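Local structure of ginlfy protein (Ginkgo biloba, 4UDE) at residues L11-L14 against F15-Y18; T42-E45 against L46-I50. The protein is probably a DNA-binding transcription factor of the FLO/LFY family, represented here by its SAM oligomerization domain. All coordinates share one frame; numbering follows the deposited sequence.

Contact 1. Residues L11-L14 against F15-Y18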
# COMPACT_ATOMS: atom_id res chain seq x y z
N LEU A 11 1.36 -6.35 4.17
CA LEU A 11 0.91 -4.98 3.97
C LEU A 11 0.82 -4.19 5.29
O LEU A 11 1.18 -3.01 5.30
CB LEU A 11 -0.41 -4.90 3.16
CG LEU A 11 -0.39 -5.45 1.70
CD1 LEU A 11 -1.67 -5.06 0.97
CD2 LEU A 11 0.77 -4.93 0.89
N GLU A 12 0.37 -4.85 6.39
CA GLU A 12 0.30 -4.24 7.73
C GLU A 12 1.68 -3.74 8.11
O GLU A 12 1.80 -2.62 8.59
CB GLU A 12 -0.16 -5.26 8.79
CG GLU A 12 -1.67 -5.38 8.93
CD GLU A 12 -2.17 -6.48 9.85
OE1 GLU A 12 -1.34 -7.17 10.49
OE2 GLU A 12 -3.40 -6.67 9.91
N GLU A 13 2.72 -4.58 7.88
CA GLU A 13 4.11 -4.23 8.16
C GLU A 13 4.59 -3.06 7.33
O GLU A 13 5.29 -2.20 7.86
CB GLU A 13 5.04 -5.44 7.97
CG GLU A 13 4.92 -6.46 9.09
CD GLU A 13 5.16 -5.89 10.48
OE1 GLU A 13 6.26 -5.35 10.73
OE2 GLU A 13 4.22 -5.97 11.31
N LEU A 14 4.26 -3.03 6.02
CA LEU A 14 4.66 -1.92 5.15
C LEU A 14 4.01 -0.57 5.57
O LEU A 14 4.68 0.46 5.61
CB LEU A 14 4.30 -2.23 3.68
CG LEU A 14 4.56 -1.10 2.63
CD1 LEU A 14 6.04 -0.80 2.47
CD2 LEU A 14 3.96 -1.45 1.30
N PHE A 15 2.71 -0.61 5.84
CA PHE A 15 1.91 0.57 6.11
C PHE A 15 1.80 1.01 7.58
O PHE A 15 1.19 2.05 7.85
CB PHE A 15 0.54 0.41 5.44
CG PHE A 15 0.63 0.40 3.93
CD1 PHE A 15 1.13 1.50 3.24
CD2 PHE A 15 0.14 -0.67 3.19
CE1 PHE A 15 1.22 1.49 1.84
CE2 PHE A 15 0.20 -0.67 1.79
CZ PHE A 15 0.73 0.41 1.13
N ARG A 16 2.43 0.25 8.51
CA ARG A 16 2.43 0.55 9.95
C ARG A 16 3.11 1.91 10.19
O ARG A 16 4.22 2.13 9.69
CB ARG A 16 3.13 -0.57 10.75
CG ARG A 16 2.70 -0.63 12.22
CD ARG A 16 3.44 -1.70 13.03
NE ARG A 16 3.21 -3.06 12.51
CZ ARG A 16 2.12 -3.79 12.76
NH1 ARG A 16 1.15 -3.31 13.53
NH2 ARG A 16 1.99 -4.99 12.22
N HIS A 17 2.46 2.81 10.92
CA HIS A 17 2.96 4.18 11.22
C HIS A 17 2.67 5.14 10.07
O HIS A 17 3.11 6.29 10.11
CB HIS A 17 4.46 4.25 11.63
CG HIS A 17 4.93 3.21 12.60
ND1 HIS A 17 4.36 3.08 13.87
CD2 HIS A 17 5.93 2.30 12.47
CE1 HIS A 17 5.02 2.08 14.44
NE2 HIS A 17 5.97 1.58 13.64
N TYR A 18 1.90 4.69 9.05
CA TYR A 18 1.53 5.51 7.91
C TYR A 18 0.04 5.81 7.81
O TYR A 18 -0.38 6.42 6.85
CB TYR A 18 2.14 4.96 6.61
CG TYR A 18 3.65 5.09 6.60
CD1 TYR A 18 4.27 6.26 6.15
CD2 TYR A 18 4.46 4.06 7.07
CE1 TYR A 18 5.65 6.39 6.14
CE2 TYR A 18 5.86 4.18 7.07
CZ TYR A 18 6.45 5.35 6.61
OH TYR A 18 7.81 5.49 6.60
O HOH W 1 6.10 0.78 8.69
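E13 and R16, one helical turn apart, form the charged pair of this helix end. Their side chains run side by side: E13 OE2 takes NH2 of R16 at 2.6 Å, on the anti side and 32° out of the carboxylate plane, while the oxygen itself lies near the guanidinium plane; it also receives a weak bond from NE. Carboxylate and guanidinium planes are turned 41° apart. R16 reaches the oxygen by folding back at chi3 (-61°), after CG has set out opposite the backbone N.

Apolar contacts occupy another side of the helix. CD2 of L14 sits over one face of the F15 ring, 4.0 Å from its centroid in a CH-pi contact, while CB of L11 reaches CD2 of F15 at 4.3 Å. In this SAM domain the F15 side chain also touches L25 of helix 22-30 and A72 of helix 63-83, within the helical bundle.

Backbone bonds complete the exit from helix 2-15. F15 N still donates to L11 O (2.9 Å), but R16 leaves helical geometry, and a type II beta turn from F15 to Y18 is closed by Y18 N bonding to F15 O. A water lies between E13 O and R16 O.

Contact 2. Residues T42-E45 against L46-I50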
# COMPACT_ATOMS: atom_id res chain seq x y z
N THR A 42 5.38 3.25 -10.21
CA THR A 42 5.77 4.66 -10.22
C THR A 42 4.82 5.45 -9.30
O THR A 42 3.75 4.94 -8.93
CB THR A 42 5.73 5.22 -11.65
OG1 THR A 42 4.39 5.17 -12.13
CG2 THR A 42 6.69 4.50 -12.63
N GLU A 43 5.18 6.70 -8.99
CA GLU A 43 4.34 7.63 -8.21
C GLU A 43 2.98 7.81 -8.88
O GLU A 43 1.95 7.85 -8.19
CB GLU A 43 5.02 9.00 -8.09
CG GLU A 43 6.24 8.95 -7.20
CD GLU A 43 6.01 9.43 -5.78
OE1 GLU A 43 5.06 10.22 -5.57
OE2 GLU A 43 6.83 9.08 -4.90
N GLN A 44 2.97 7.91 -10.23
CA GLN A 44 1.74 8.06 -11.02
C GLN A 44 0.86 6.80 -10.92
O GLN A 44 -0.36 6.93 -10.81
CB GLN A 44 2.05 8.41 -12.49
CG GLN A 44 0.81 8.72 -13.37
CD GLN A 44 -0.10 9.79 -12.79
OE1 GLN A 44 0.33 10.92 -12.51
NE2 GLN A 44 -1.38 9.46 -12.58
N GLU A 45 1.46 5.59 -10.93
CA GLU A 45 0.72 4.32 -10.82
C GLU A 45 0.11 4.19 -9.43
O GLU A 45 -1.02 3.72 -9.30
CB GLU A 45 1.61 3.12 -11.18
CG GLU A 45 1.99 3.11 -12.66
CD GLU A 45 3.07 2.12 -13.06
OE1 GLU A 45 3.81 1.64 -12.17
OE2 GLU A 45 3.20 1.83 -14.27
N LEU A 46 0.82 4.65 -8.41
CA LEU A 46 0.30 4.67 -7.03
C LEU A 46 -0.88 5.65 -6.93
O LEU A 46 -1.89 5.31 -6.31
CB LEU A 46 1.40 4.99 -6.02
CG LEU A 46 2.53 3.94 -5.94
CD1 LEU A 46 3.81 4.54 -5.35
CD2 LEU A 46 2.08 2.67 -5.17
N ASP A 47 -0.82 6.83 -7.64
CA ASP A 47 -1.94 7.79 -7.69
C ASP A 47 -3.18 7.15 -8.31
O ASP A 47 -4.29 7.34 -7.81
CB ASP A 47 -1.56 9.07 -8.45
CG ASP A 47 -0.55 9.95 -7.74
OD1 ASP A 47 -0.56 9.97 -6.49
OD2 ASP A 47 0.25 10.63 -8.44
N ASP A 48 -2.98 6.40 -9.42
CA ASP A 48 -4.03 5.70 -10.15
C ASP A 48 -4.72 4.65 -9.27
O ASP A 48 -5.95 4.52 -9.32
CB ASP A 48 -3.45 5.04 -11.42
CG ASP A 48 -2.86 5.98 -12.48
OD1 ASP A 48 -3.19 7.20 -12.46
OD2 ASP A 48 -2.07 5.51 -13.31
N VAL A 49 -3.94 3.88 -8.49
CA VAL A 49 -4.50 2.86 -7.60
C VAL A 49 -5.29 3.54 -6.46
O VAL A 49 -6.34 3.05 -6.07
CB VAL A 49 -3.40 1.89 -7.11
CG1 VAL A 49 -3.89 0.99 -5.98
CG2 VAL A 49 -2.90 1.04 -8.27
N ILE A 50 -4.79 4.65 -5.94
CA ILE A 50 -5.48 5.40 -4.89
C ILE A 50 -6.87 5.88 -5.39
O ILE A 50 -7.88 5.67 -4.71
CB ILE A 50 -4.57 6.51 -4.30
CG1 ILE A 50 -3.49 5.86 -3.40
CG2 ILE A 50 -5.39 7.54 -3.51
CD1 ILE A 50 -2.21 6.71 -3.16
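Q44 reaches along the helix to D48, its NE2 donating to OD1 of D48 at 2.9 Å with an N-H...O angle of 143°. The acceptor lies almost in the amide plane of Q44, whereas the amide nitrogen stands above the carboxylate plane of D48, the two planes being 48° apart. With CG of Q44 beside its own carbonyl carbon, a bend at chi2 (54°) turns the amide forward along the helix, and NE2 faces D48. The same D48 oxygen has a second partner in R51, which should favour its negative charge.

Beneath these side chains run the i to i+4 backbone bonds: L46 N to T42 O, D47 N to E43 O, D48 N to Q44 O and V49 N to E45 O, each 3.0 Å long. L46 packs its CG against T42 O at 3.4 Å.

What starts the series is a capping box. T42, the N-cap, accepts E45 N through OG1 at 3.2 Å, and E45 returns the bond by taking T42 N on OE1 at 3.0 Å, from above its carboxylate plane. The box thus pairs the backbone amides of E45 and T42 at the start of the helix, where no preceding turn supplies carbonyls.

On its inner side helix 43-55 meets helix 63-83: E43 pairs with R74, D47 with K70, and L46 packs on V73 while I50 lies against K66 and K70.

How the contacts relate
From the N terminus, contact 1 comes at the close of helix 2-15 and turns the chain toward helix 22-30; the chain then passes through helix 35-39 before contact 2 opens helix 43-55. The first thus marks where a helix stops and the second where one starts, within one small SAM domain. Each is local and closes no long loop, and they follow in series, neither nesting nor crossing. Their centres lie 18 Å apart on opposite sides of the chain's centre, without touching. Helix 63-83 lies against both, meeting contact 1 along A72-E76 and contact 2 along K66-R74.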